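PDB 1X3L: glycerate 2-kinase from Pyrococcus horikoshii, which catalyses the ATP-dependent phosphorylation of D-glycerate to 2-phosphoglycerate, and also accepts other nucleotides or pyrophosphate as phosphate donor. Local coordinates for residues L358-I362 with A431-S435; F217-K221 with H240-L245; K50-A55 with D72-V77; K340-Q345 with D371-A377; L349-R353 with V396-L400. One frame throughout, in Å; residues are numbered along the deposited sequence.

Contact 1: residues L358-I362 with A431-S435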
# COMPACT_ATOMS: atom_id res chain seq x y z
N LEU A 358 -0.36 -0.93 -34.15
CA LEU A 358 -0.56 -2.29 -33.67
C LEU A 358 -1.94 -2.41 -33.01
O LEU A 358 -2.53 -1.41 -32.59
CB LEU A 358 0.53 -2.66 -32.65
CG LEU A 358 1.98 -2.57 -33.15
CD1 LEU A 358 2.94 -2.94 -32.02
CD2 LEU A 358 2.16 -3.50 -34.34
N GLU A 359 -2.47 -3.62 -32.97
CA GLU A 359 -3.76 -3.87 -32.34
C GLU A 359 -3.43 -4.09 -30.87
O GLU A 359 -3.51 -5.21 -30.35
CB GLU A 359 -4.41 -5.13 -32.92
CG GLU A 359 -4.82 -5.00 -34.37
CD GLU A 359 -5.78 -3.85 -34.60
OE1 GLU A 359 -6.75 -3.72 -33.82
OE2 GLU A 359 -5.57 -3.07 -35.55
N ALA A 360 -3.04 -3.01 -30.20
CA ALA A 360 -2.66 -3.10 -28.80
C ALA A 360 -3.08 -1.88 -28.00
O ALA A 360 -3.41 -0.83 -28.56
CB ALA A 360 -1.15 -3.29 -28.71
N LEU A 361 -3.07 -2.03 -26.69
CA LEU A 361 -3.43 -0.94 -25.80
C LEU A 361 -2.58 -1.03 -24.56
O LEU A 361 -2.22 -2.12 -24.11
CB LEU A 361 -4.92 -1.02 -25.42
CG LEU A 361 -5.47 0.03 -24.45
CD1 LEU A 361 -6.94 0.29 -24.73
CD2 LEU A 361 -5.28 -0.44 -23.01
N ILE A 362 -2.21 0.13 -24.03
CA ILE A 362 -1.43 0.19 -22.80
C ILE A 362 -2.09 1.21 -21.89
O ILE A 362 -2.33 2.35 -22.29
CB ILE A 362 0.04 0.63 -23.04
CG1 ILE A 362 0.83 -0.50 -23.70
CG2 ILE A 362 0.68 1.01 -21.70
CD1 ILE A 362 2.28 -0.14 -24.01
N ALA A 431 -0.90 -4.19 -20.50
CA ALA A 431 -0.63 -4.15 -21.93
C ALA A 431 -1.47 -5.23 -22.61
O ALA A 431 -1.41 -6.41 -22.26
CB ALA A 431 0.86 -4.39 -22.20
N ILE A 432 -2.27 -4.82 -23.59
CA ILE A 432 -3.13 -5.76 -24.29
C ILE A 432 -2.80 -5.85 -25.77
O ILE A 432 -2.64 -4.84 -26.44
CB ILE A 432 -4.62 -5.34 -24.17
CG1 ILE A 432 -5.01 -5.18 -22.70
CG2 ILE A 432 -5.50 -6.38 -24.86
CD1 ILE A 432 -6.37 -4.54 -22.50
N VAL A 433 -2.66 -7.08 -26.26
CA VAL A 433 -2.40 -7.29 -27.69
C VAL A 433 -3.49 -8.26 -28.13
O VAL A 433 -3.56 -9.40 -27.66
CB VAL A 433 -1.02 -7.90 -27.96
CG1 VAL A 433 -0.79 -8.00 -29.46
CG2 VAL A 433 0.07 -7.05 -27.32
N THR A 434 -4.36 -7.81 -29.03
CA THR A 434 -5.46 -8.66 -29.49
C THR A 434 -5.14 -9.42 -30.77
O THR A 434 -5.78 -10.42 -31.06
CB THR A 434 -6.73 -7.82 -29.70
OG1 THR A 434 -6.44 -6.73 -30.59
CG2 THR A 434 -7.23 -7.26 -28.38
N SER A 435 -4.15 -8.96 -31.51
CA SER A 435 -3.82 -9.62 -32.77
C SER A 435 -2.44 -9.21 -33.27
O SER A 435 -1.93 -8.15 -32.90
CB SER A 435 -4.87 -9.27 -33.82
OG SER A 435 -4.60 -9.90 -35.05
O HOH W 1 -0.91 -5.79 -33.96

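Contact 2: residues F217-K221 with H240-L245. With EDO (1,2-ethanediol), chain F.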
# COMPACT_ATOMS: atom_id res chain seq x y z
N PHE A 217 17.97 -3.53 20.94
CA PHE A 217 18.27 -2.28 21.63
C PHE A 217 19.70 -1.89 21.29
O PHE A 217 20.02 -0.72 21.14
CB PHE A 217 18.13 -2.46 23.15
CG PHE A 217 16.71 -2.46 23.64
CD1 PHE A 217 15.94 -1.31 23.58
CD2 PHE A 217 16.14 -3.62 24.16
CE1 PHE A 217 14.62 -1.31 24.03
CE2 PHE A 217 14.83 -3.63 24.61
CZ PHE A 217 14.06 -2.47 24.54
N GLU A 218 20.55 -2.90 21.15
CA GLU A 218 21.95 -2.67 20.82
C GLU A 218 22.04 -2.04 19.43
O GLU A 218 22.85 -1.13 19.20
CB GLU A 218 22.71 -3.99 20.87
CG GLU A 218 24.22 -3.86 20.72
CD GLU A 218 24.94 -5.10 21.20
OE1 GLU A 218 24.80 -5.44 22.40
OE2 GLU A 218 25.65 -5.74 20.38
N ASP A 219 21.22 -2.52 18.50
CA ASP A 219 21.22 -1.97 17.14
C ASP A 219 20.78 -0.51 17.20
O ASP A 219 21.34 0.35 16.52
CB ASP A 219 20.27 -2.74 16.22
CG ASP A 219 20.77 -4.13 15.89
OD1 ASP A 219 22.00 -4.33 15.84
OD2 ASP A 219 19.93 -5.03 15.67
N ALA A 220 19.77 -0.23 18.02
CA ALA A 220 19.26 1.13 18.17
C ALA A 220 20.32 2.08 18.72
O ALA A 220 20.45 3.21 18.26
CB ALA A 220 18.03 1.13 19.06
N LYS A 221 21.08 1.62 19.72
CA LYS A 221 22.12 2.46 20.31
C LYS A 221 23.23 2.71 19.29
O LYS A 221 23.68 3.84 19.12
CB LYS A 221 22.69 1.80 21.56
CG LYS A 221 23.68 2.69 22.32
CD LYS A 221 24.15 2.04 23.62
CE LYS A 221 25.11 2.95 24.38
NZ LYS A 221 25.62 2.31 25.62
N HIS A 240 15.60 4.71 28.40
CA HIS A 240 14.80 3.55 28.04
C HIS A 240 15.63 2.51 27.31
O HIS A 240 15.46 1.31 27.53
CB HIS A 240 13.61 3.94 27.16
CG HIS A 240 12.83 2.75 26.70
ND1 HIS A 240 12.09 1.97 27.56
CD2 HIS A 240 12.72 2.17 25.48
CE1 HIS A 240 11.57 0.95 26.90
NE2 HIS A 240 11.94 1.05 25.63
N ILE A 241 16.51 2.98 26.44
CA ILE A 241 17.36 2.08 25.68
C ILE A 241 18.39 1.39 26.57
O ILE A 241 18.67 0.21 26.40
CB ILE A 241 18.04 2.82 24.50
CG1 ILE A 241 16.99 3.15 23.44
CG2 ILE A 241 19.17 1.97 23.91
CD1 ILE A 241 17.48 4.01 22.29
N GLU A 242 18.96 2.14 27.52
CA GLU A 242 19.93 1.55 28.45
C GLU A 242 19.23 0.48 29.28
O GLU A 242 19.80 -0.57 29.57
CB GLU A 242 20.51 2.63 29.37
CG GLU A 242 21.54 3.55 28.71
CD GLU A 242 22.75 2.79 28.20
OE1 GLU A 242 23.27 1.93 28.95
OE2 GLU A 242 23.19 3.05 27.07
N ARG A 243 17.98 0.76 29.66
CA ARG A 243 17.21 -0.21 30.43
C ARG A 243 17.01 -1.46 29.59
O ARG A 243 17.06 -2.58 30.10
CB ARG A 243 15.85 0.37 30.82
CG ARG A 243 15.90 1.53 31.81
CD ARG A 243 14.51 1.77 32.40
NE ARG A 243 14.07 0.62 33.18
CZ ARG A 243 12.81 0.35 33.49
NH1 ARG A 243 11.83 1.16 33.07
NH2 ARG A 243 12.51 -0.73 34.20
N GLY A 244 16.77 -1.27 28.29
CA GLY A 244 16.59 -2.40 27.39
C GLY A 244 17.87 -3.21 27.30
O GLY A 244 17.84 -4.44 27.24
N LEU A 245 19.00 -2.52 27.28
CA LEU A 245 20.29 -3.20 27.21
C LEU A 245 20.53 -4.01 28.48
O LEU A 245 21.17 -5.06 28.44
CB LEU A 245 21.41 -2.18 27.03
CG LEU A 245 21.46 -1.46 25.68
CD1 LEU A 245 22.60 -0.46 25.69
CD2 LEU A 245 21.65 -2.49 24.55
C1 EDO F . 27.67 5.76 26.03
O1 EDO F . 27.67 4.34 25.86
C2 EDO F . 26.73 6.15 27.17
O2 EDO F . 26.73 7.57 27.35

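Contact 3: residues K50-A55 with D72-V77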
# COMPACT_ATOMS: atom_id res chain seq x y z
N LYS A 50 -15.83 -14.01 22.11
CA LYS A 50 -16.30 -12.77 21.51
C LYS A 50 -15.32 -12.29 20.46
O LYS A 50 -14.20 -12.81 20.35
CB LYS A 50 -16.47 -11.70 22.59
CG LYS A 50 -17.57 -12.00 23.60
CD LYS A 50 -17.66 -10.89 24.64
CE LYS A 50 -18.77 -11.17 25.64
NZ LYS A 50 -18.55 -12.45 26.36
N VAL A 51 -15.73 -11.29 19.68
CA VAL A 51 -14.88 -10.73 18.63
C VAL A 51 -14.64 -9.25 18.86
O VAL A 51 -15.58 -8.48 19.05
CB VAL A 51 -15.52 -10.91 17.24
CG1 VAL A 51 -14.62 -10.28 16.17
CG2 VAL A 51 -15.72 -12.39 16.95
N TYR A 52 -13.37 -8.85 18.84
CA TYR A 52 -12.99 -7.46 19.05
C TYR A 52 -12.31 -6.93 17.80
O TYR A 52 -11.80 -7.71 16.98
CB TYR A 52 -12.05 -7.36 20.25
CG TYR A 52 -12.72 -7.61 21.58
CD1 TYR A 52 -13.48 -6.61 22.20
CD2 TYR A 52 -12.61 -8.85 22.22
CE1 TYR A 52 -14.12 -6.85 23.41
CE2 TYR A 52 -13.25 -9.09 23.43
CZ TYR A 52 -14.01 -8.09 24.03
OH TYR A 52 -14.65 -8.31 25.22
N VAL A 53 -12.29 -5.62 17.64
CA VAL A 53 -11.66 -5.01 16.48
C VAL A 53 -10.76 -3.84 16.84
O VAL A 53 -11.16 -2.94 17.57
CB VAL A 53 -12.70 -4.49 15.46
CG1 VAL A 53 -12.00 -3.68 14.37
CG2 VAL A 53 -13.46 -5.65 14.83
N ILE A 54 -9.54 -3.87 16.33
CA ILE A 54 -8.58 -2.79 16.54
C ILE A 54 -8.09 -2.41 15.14
O ILE A 54 -7.34 -3.17 14.52
CB ILE A 54 -7.39 -3.23 17.40
CG1 ILE A 54 -7.86 -3.54 18.83
CG2 ILE A 54 -6.32 -2.13 17.42
CD1 ILE A 54 -6.77 -4.09 19.74
N ALA A 55 -8.53 -1.26 14.66
CA ALA A 55 -8.16 -0.78 13.33
C ALA A 55 -7.31 0.48 13.39
O ALA A 55 -7.57 1.38 14.19
CB ALA A 55 -9.41 -0.54 12.51
N ASP A 72 -20.61 -10.12 14.62
CA ASP A 72 -21.07 -9.28 15.72
C ASP A 72 -19.85 -8.93 16.55
O ASP A 72 -19.19 -9.81 17.10
CB ASP A 72 -22.09 -10.03 16.58
CG ASP A 72 -23.36 -10.37 15.82
OD1 ASP A 72 -23.98 -9.44 15.25
OD2 ASP A 72 -23.73 -11.57 15.78
N VAL A 73 -19.53 -7.64 16.61
CA VAL A 73 -18.36 -7.19 17.36
C VAL A 73 -18.70 -6.68 18.75
O VAL A 73 -19.48 -5.75 18.91
CB VAL A 73 -17.62 -6.08 16.58
CG1 VAL A 73 -16.42 -5.60 17.38
CG2 VAL A 73 -17.17 -6.61 15.22
N GLU A 74 -18.11 -7.31 19.76
CA GLU A 74 -18.33 -6.94 21.14
C GLU A 74 -17.93 -5.49 21.36
O GLU A 74 -18.67 -4.72 21.98
CB GLU A 74 -17.51 -7.84 22.07
CG GLU A 74 -17.61 -7.47 23.55
CD GLU A 74 -19.04 -7.44 24.05
OE1 GLU A 74 -19.81 -8.37 23.71
OE2 GLU A 74 -19.40 -6.49 24.77
N ASP A 75 -16.77 -5.12 20.85
CA ASP A 75 -16.26 -3.76 20.98
C ASP A 75 -14.95 -3.61 20.22
O ASP A 75 -14.37 -4.60 19.76
CB ASP A 75 -16.06 -3.42 22.47
CG ASP A 75 -15.72 -1.96 22.69
OD1 ASP A 75 -16.37 -1.09 22.08
OD2 ASP A 75 -14.81 -1.68 23.50
N GLY A 76 -14.49 -2.37 20.09
CA GLY A 76 -13.25 -2.12 19.39
C GLY A 76 -12.99 -0.64 19.18
O GLY A 76 -13.73 0.21 19.67
N VAL A 77 -11.92 -0.33 18.45
CA VAL A 77 -11.57 1.05 18.16
C VAL A 77 -10.96 1.16 16.77
O VAL A 77 -10.26 0.25 16.31
CB VAL A 77 -10.57 1.61 19.19
CG1 VAL A 77 -9.22 0.90 19.07
CG2 VAL A 77 -10.40 3.11 18.99
O HOH W 2 -18.43 -10.64 19.44

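Contact 4: residues K340-Q345 with D371-A377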
# COMPACT_ATOMS: atom_id res chain seq x y z
N LYS A 340 3.34 19.71 -16.83
CA LYS A 340 2.27 19.01 -16.12
C LYS A 340 2.30 17.53 -16.51
O LYS A 340 2.42 17.21 -17.69
CB LYS A 340 0.92 19.63 -16.50
CG LYS A 340 -0.21 19.39 -15.50
CD LYS A 340 -1.50 20.05 -15.97
CE LYS A 340 -2.52 20.20 -14.84
NZ LYS A 340 -2.88 18.91 -14.20
N GLY A 341 2.19 16.65 -15.53
CA GLY A 341 2.23 15.22 -15.82
C GLY A 341 2.61 14.37 -14.63
O GLY A 341 2.60 14.84 -13.50
N GLY A 342 2.94 13.10 -14.89
CA GLY A 342 3.32 12.18 -13.83
C GLY A 342 3.90 10.88 -14.39
O GLY A 342 3.94 10.70 -15.60
N PRO A 343 4.34 9.95 -13.52
CA PRO A 343 4.93 8.67 -13.94
C PRO A 343 4.10 7.86 -14.95
O PRO A 343 4.54 7.63 -16.07
CB PRO A 343 5.11 7.92 -12.62
CG PRO A 343 5.27 9.02 -11.60
CD PRO A 343 4.22 10.01 -12.05
N ASN A 344 2.91 7.44 -14.54
CA ASN A 344 2.07 6.62 -15.41
C ASN A 344 1.70 7.34 -16.72
O ASN A 344 1.61 6.74 -17.78
CB ASN A 344 0.80 6.26 -14.64
CG ASN A 344 1.14 5.26 -13.57
OD1 ASN A 344 1.71 4.20 -13.84
ND2 ASN A 344 0.80 5.62 -12.33
N GLN A 345 1.53 8.66 -16.67
CA GLN A 345 1.24 9.39 -17.90
C GLN A 345 2.46 9.31 -18.82
O GLN A 345 2.32 9.23 -20.04
CB GLN A 345 0.91 10.84 -17.59
CG GLN A 345 -0.41 11.02 -16.85
CD GLN A 345 -0.55 12.40 -16.27
OE1 GLN A 345 -0.68 13.39 -17.00
NE2 GLN A 345 -0.51 12.50 -14.95
N ASP A 371 -1.69 10.90 -10.26
CA ASP A 371 -0.42 10.59 -10.90
C ASP A 371 0.30 11.93 -11.04
O ASP A 371 -0.15 12.80 -11.79
CB ASP A 371 -0.70 9.95 -12.26
CG ASP A 371 0.55 9.47 -12.96
OD1 ASP A 371 1.30 8.65 -12.38
OD2 ASP A 371 0.78 9.90 -14.11
N GLY A 372 1.40 12.10 -10.33
CA GLY A 372 2.11 13.37 -10.39
C GLY A 372 1.22 14.43 -9.75
O GLY A 372 0.26 14.07 -9.06
N PRO A 373 1.50 15.72 -9.94
CA PRO A 373 0.68 16.79 -9.36
C PRO A 373 -0.52 17.10 -10.25
O PRO A 373 -0.73 18.24 -10.66
CB PRO A 373 1.65 17.96 -9.29
CG PRO A 373 2.43 17.78 -10.57
CD PRO A 373 2.71 16.28 -10.59
N THR A 374 -1.31 16.07 -10.56
CA THR A 374 -2.48 16.24 -11.41
C THR A 374 -3.64 15.43 -10.86
O THR A 374 -3.48 14.65 -9.92
CB THR A 374 -2.23 15.76 -12.85
OG1 THR A 374 -2.34 14.33 -12.90
CG2 THR A 374 -0.83 16.17 -13.31
N ASP A 375 -4.81 15.61 -11.46
CA ASP A 375 -6.01 14.90 -11.03
C ASP A 375 -6.25 13.60 -11.81
O ASP A 375 -7.22 12.89 -11.55
CB ASP A 375 -7.22 15.82 -11.13
CG ASP A 375 -7.21 16.91 -10.08
OD1 ASP A 375 -7.06 16.58 -8.89
OD2 ASP A 375 -7.33 18.10 -10.45
N ALA A 376 -5.37 13.32 -12.77
CA ALA A 376 -5.47 12.10 -13.56
C ALA A 376 -4.77 10.97 -12.82
O ALA A 376 -3.81 11.21 -12.09
CB ALA A 376 -4.82 12.30 -14.93
N ALA A 377 -5.25 9.74 -13.01
CA ALA A 377 -4.63 8.59 -12.36
C ALA A 377 -3.54 8.01 -13.26
O ALA A 377 -2.69 7.23 -12.80
CB ALA A 377 -5.67 7.54 -12.06
O HOH W 3 -5.26 17.78 -13.30

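Contact 5: residues L349-R353 with V396-L400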
# COMPACT_ATOMS: atom_id res chain seq x y z
N LEU A 349 2.55 7.65 -22.59
CA LEU A 349 2.95 8.49 -23.71
C LEU A 349 4.23 8.00 -24.37
O LEU A 349 4.35 8.01 -25.60
CB LEU A 349 3.12 9.95 -23.24
CG LEU A 349 3.49 10.96 -24.34
CD1 LEU A 349 2.37 11.05 -25.37
CD2 LEU A 349 3.75 12.32 -23.71
N SER A 350 5.19 7.56 -23.56
CA SER A 350 6.46 7.10 -24.10
C SER A 350 6.29 5.86 -24.98
O SER A 350 7.00 5.68 -25.97
CB SER A 350 7.43 6.79 -22.96
OG SER A 350 8.72 6.49 -23.45
N ALA A 351 5.33 5.02 -24.62
CA ALA A 351 5.07 3.79 -25.36
C ALA A 351 4.31 3.98 -26.67
O ALA A 351 4.33 3.09 -27.50
CB ALA A 351 4.32 2.79 -24.47
N THR A 352 3.66 5.13 -26.85
CA THR A 352 2.88 5.37 -28.07
C THR A 352 3.57 5.10 -29.39
O THR A 352 2.97 4.50 -30.29
CB THR A 352 2.31 6.82 -28.14
OG1 THR A 352 3.39 7.76 -28.08
CG2 THR A 352 1.34 7.07 -26.99
N ARG A 353 4.81 5.54 -29.54
CA ARG A 353 5.50 5.33 -30.81
C ARG A 353 5.75 3.86 -31.13
O ARG A 353 5.53 3.42 -32.26
CB ARG A 353 6.82 6.10 -30.86
CG ARG A 353 7.46 6.08 -32.25
CD ARG A 353 8.45 7.23 -32.43
NE ARG A 353 8.79 7.42 -33.84
CZ ARG A 353 9.43 8.49 -34.32
NH1 ARG A 353 9.80 9.47 -33.49
NH2 ARG A 353 9.70 8.59 -35.61
N VAL A 396 6.28 14.20 -29.52
CA VAL A 396 6.30 13.37 -28.32
C VAL A 396 7.61 13.41 -27.54
O VAL A 396 7.60 13.59 -26.32
CB VAL A 396 5.94 11.91 -28.67
CG1 VAL A 396 5.97 11.04 -27.41
CG2 VAL A 396 4.56 11.86 -29.29
N GLU A 397 8.73 13.24 -28.23
CA GLU A 397 10.04 13.26 -27.57
C GLU A 397 10.25 14.57 -26.82
O GLU A 397 10.74 14.58 -25.70
CB GLU A 397 11.17 13.07 -28.59
CG GLU A 397 11.26 11.68 -29.21
CD GLU A 397 10.01 11.28 -29.98
OE1 GLU A 397 9.50 12.11 -30.77
OE2 GLU A 397 9.54 10.13 -29.80
N LYS A 398 9.86 15.68 -27.44
CA LYS A 398 10.01 16.99 -26.82
C LYS A 398 9.10 17.11 -25.60
O LYS A 398 9.50 17.66 -24.58
CB LYS A 398 9.67 18.10 -27.82
CG LYS A 398 9.90 19.51 -27.29
CD LYS A 398 9.45 20.58 -28.29
CE LYS A 398 7.94 20.56 -28.51
NZ LYS A 398 7.49 21.60 -29.47
N VAL A 399 7.87 16.61 -25.72
CA VAL A 399 6.92 16.67 -24.61
C VAL A 399 7.46 15.91 -23.41
O VAL A 399 7.36 16.38 -22.27
CB VAL A 399 5.55 16.07 -25.01
CG1 VAL A 399 4.60 16.10 -23.82
CG2 VAL A 399 4.95 16.86 -26.17
N LEU A 400 8.04 14.74 -23.66
CA LEU A 400 8.60 13.93 -22.57
C LEU A 400 9.82 14.62 -21.97
O LEU A 400 10.01 14.60 -20.75
CB LEU A 400 8.97 12.54 -23.10
CG LEU A 400 7.76 11.62 -23.34
CD1 LEU A 400 8.17 10.39 -24.13
CD2 LEU A 400 7.15 11.21 -21.99

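Contact 1: residues L358-I362 with A431-S435
Strand residues 359-362 and 431-435 run antiparallel, their axes 4.6 Å apart at closest and inclined at 168°, with Leu361 facing Ile432 as a hydrogen-bonded pair flanked by two non-hydrogen-bonded pairs, Ala360 with Val433 and Ile362 with Ala431. In the central pair Leu361 N donates to Ile432 O at 2.9 Å, and Ile432 N returns a nearly straight bond (173°) to Leu361 O at 2.8 Å. Further along, Thr434 N reaches Glu359 O at 3.0 Å. Beyond this the strands are bridged by a water that accepts from Glu359 N at 2.9 Å and donates to Ser435 O at 2.8 Å, where Glu359 sits at the centre of an inverse gamma turn.

The side chains divide between the two faces of the sheet. On one, Ala360 CB meets Val433 CG2 at 4.2 Å; with CG1 anti to the backbone N (chi1 -176°), Val433 keeps its other methyl on the side of the alanine. The same spacing, 4.2 Å, separates Ile362 CG1 from Ala431 CB on this face. On the other, Leu361 and Ile432 touch methyl to methyl, through CD2 and CD1 respectively. These are small, wholly apolar contacts between buried neighbours, and helices complete them: Val308, Ile304 and Ile311 of helix 297-314 cover the Ala360 and Ile362 face, whereas Ile6 and Ile9 of helix 6-20 lie over Leu361 and Ile432. The arrangement is that of an interior antiparallel strand pair in a mixed beta-sheet enclosed between helices, here in the C-terminal part of the enzyme.

Contact 2: residues F217-K221 with H240-L245
Phe217, at the start of helix 217-226, is the knob of a knobs-into-holes contact with helix 235-246, filling a hole made by His240, Ile241, Gly244 and Leu245. The two helical segments cross at -140° with their axes 9.3 Å apart. Aromatic contacts dominate. Gly244 CA lies over the centre of one face of the Phe217 ring, 3.5 Å from its centroid, in a CH-pi contact that the glycine permits. The ring's edge is directed toward the face of His240 in an offset edge-to-face pair, planes at 73°, and His172 adds another edge-to-face partner. The imidazole is anchored by a hydrogen bond from His240 ND1 to Glu142.

Apolar contacts continue along the interface: Leu245 CD2 packs on Phe217 CB at 3.8 Å, while Leu245 CD1 reaches Lys221 CD at 3.6 Å, the two side chains crossing at about a right angle. Ile241 CD1 lies more loosely against Ala220.

The fully extended Lys221 makes the charged contact, a salt bridge from NZ to Glu242 OE2 at 2.9 Å, using the syn lone pair of the carboxylate; Lys221 NZ also donates to O1 of a 1,2-ethanediol, probably from the crystallisation liquor, 2.9 Å away.

Contact 3: residues K50-A55 with D72-V77
Val51, Val53 and Ala55 join the chain of Glu74 to Val77 through backbone hydrogen bonds between the neighbouring parallel strands of the beta-alpha-beta unit formed by strand 51-56, helix 60-70 and strand 75-81. Val51 O accepts from Glu74 N at 2.9 Å. Val53 N donates to Asp75 O at 3.1 Å, within the carbonyl plane, and Ala55 N closes the series on Val77 O at 2.8 Å with an almost linear bond (177°). Val77 N also donates to Val53 O, although that oxygen is less surely placed. Before the strands come fully together, a water spans them, accepting from Val51 N at 2.8 Å and donating to Asp72 O. The outward-facing backbone groups of Tyr52 and Ile54 are taken up by strand 124-129.

Val53 meets Val73, and Ile67 of helix 60-70 covers both. With CG anti to the backbone N (chi1 176°), Glu74 lies alongside the ring of Tyr52, its CB over one face, 4.2 Å from the centroid. Its carboxylate is held by a salt bridge from OE2 to Arg118, while Lys50 approaches with its aliphatic part: Lys50 CD lies 3.4 Å from Glu74 OE1, and Lys50 NZ stays 5.0 Å from that oxygen.

Contact 4: residues K340-Q345 with D371-A377
Asp371 meets the N terminus of helix 343-351, where Gly342 occupies the N-cap position, and its carboxylate receives the N-H groups of the helix's first turn. Its CG stands anti to the backbone N (chi1 -175°), carrying the two oxygens to successive residues. OD1 accepts from Asn344 N at 3.0 Å on its syn side and, weakly, from Asn344 ND2, whose stronger partner is Ser427. OD2 takes two bonds, from Gln345 N at 2.9 Å and Gln345 NE2 at 3.0 Å, which arrive from opposite faces of the carboxylate plane and fix its rotation. Replacing Asp371 by alanine would probably leave the N-H groups of Asn344 and Gln345 at the helix start without these acceptors and let the amide of Gln345 turn.

Gly372 follows at a positive phi of 68°, its CA 3.8 Å from Gly342 CA; a side chain on either glycine would collide with the other segment. Pro373 then presses its CD on Gly341 O at 3.2 Å. Thr374 folds the loop back on itself: OG1 donates to Asp371 O and accepts from Ala376 N in an ST turn, which ties the loop to the aspartate gripping the helix. Across the contact, Thr374 CG2 lies beside the lysine arm of Lys340. At Asp375 a water completes the link, accepting from Asp375 N at 2.9 Å and from Lys340 NZ at 2.8 Å.

Contact 5: residues L349-R353 with V396-L400
Leu349 is wedged against three residues of helix 396-401, its branch point and one methyl making the closest contacts. CG lies 3.9 Å from Val396 CG1, and CD2 touches both Val399 CG1 at 3.9 Å and Leu400 CD2 at 4.0 Å. The torsion sets this up: CG anti to the backbone N (chi1 -178°) carries the isobutyl group across to the other helix. Next to it, Leu400 CD1 rests on the backbone of Ser350, 3.7 Å from Ser350 CA. Cutting Leu349 back to alanine is likely to open a gap facing Val396, Val399 and Leu400, which would lose their apolar partner.

On the exposed side, the extended Arg353 forms a long salt bridge to Glu397, NH1 to OE2 at 3.8 Å, the carboxylate standing at the edge of the guanidinium group. Farther out, Leu349 O accepts from both Thr352 N and Thr352 OG1, the latter at 2.7 Å, which fixes the chain just after Leu349. Ser350 OG is hydrogen-bonded to Lys298 O.

Helices close the surroundings: Leu389 of helix 385-391 covers Leu349 and Val396, Ala408 of helix 405-411 touches Leu349 and Val399, and helix 297-314 reaches Ser350 and Leu400.

From the N terminus, contact 3 comes first, closing the short beta-alpha-beta loop of residues 50-77 in the parallel sheet. Contact 2 follows in series, joining two helices of the same N-terminal part of the chain, its centre 34 Å from that of contact 3. The other three contacts belong to the C-terminal part and interlock: contact 4 opens at 340, contact 5 at 349 and contact 1 at 358, and they close in the same order, so that each crosses the other two. Contacts 4 and 5 both use helix 343-351, one at its N terminus and one farther along it; contact 1 touches contact 5 where Ile362 CD1 packs on Ala351 CB, tying that helix to the mixed sheet.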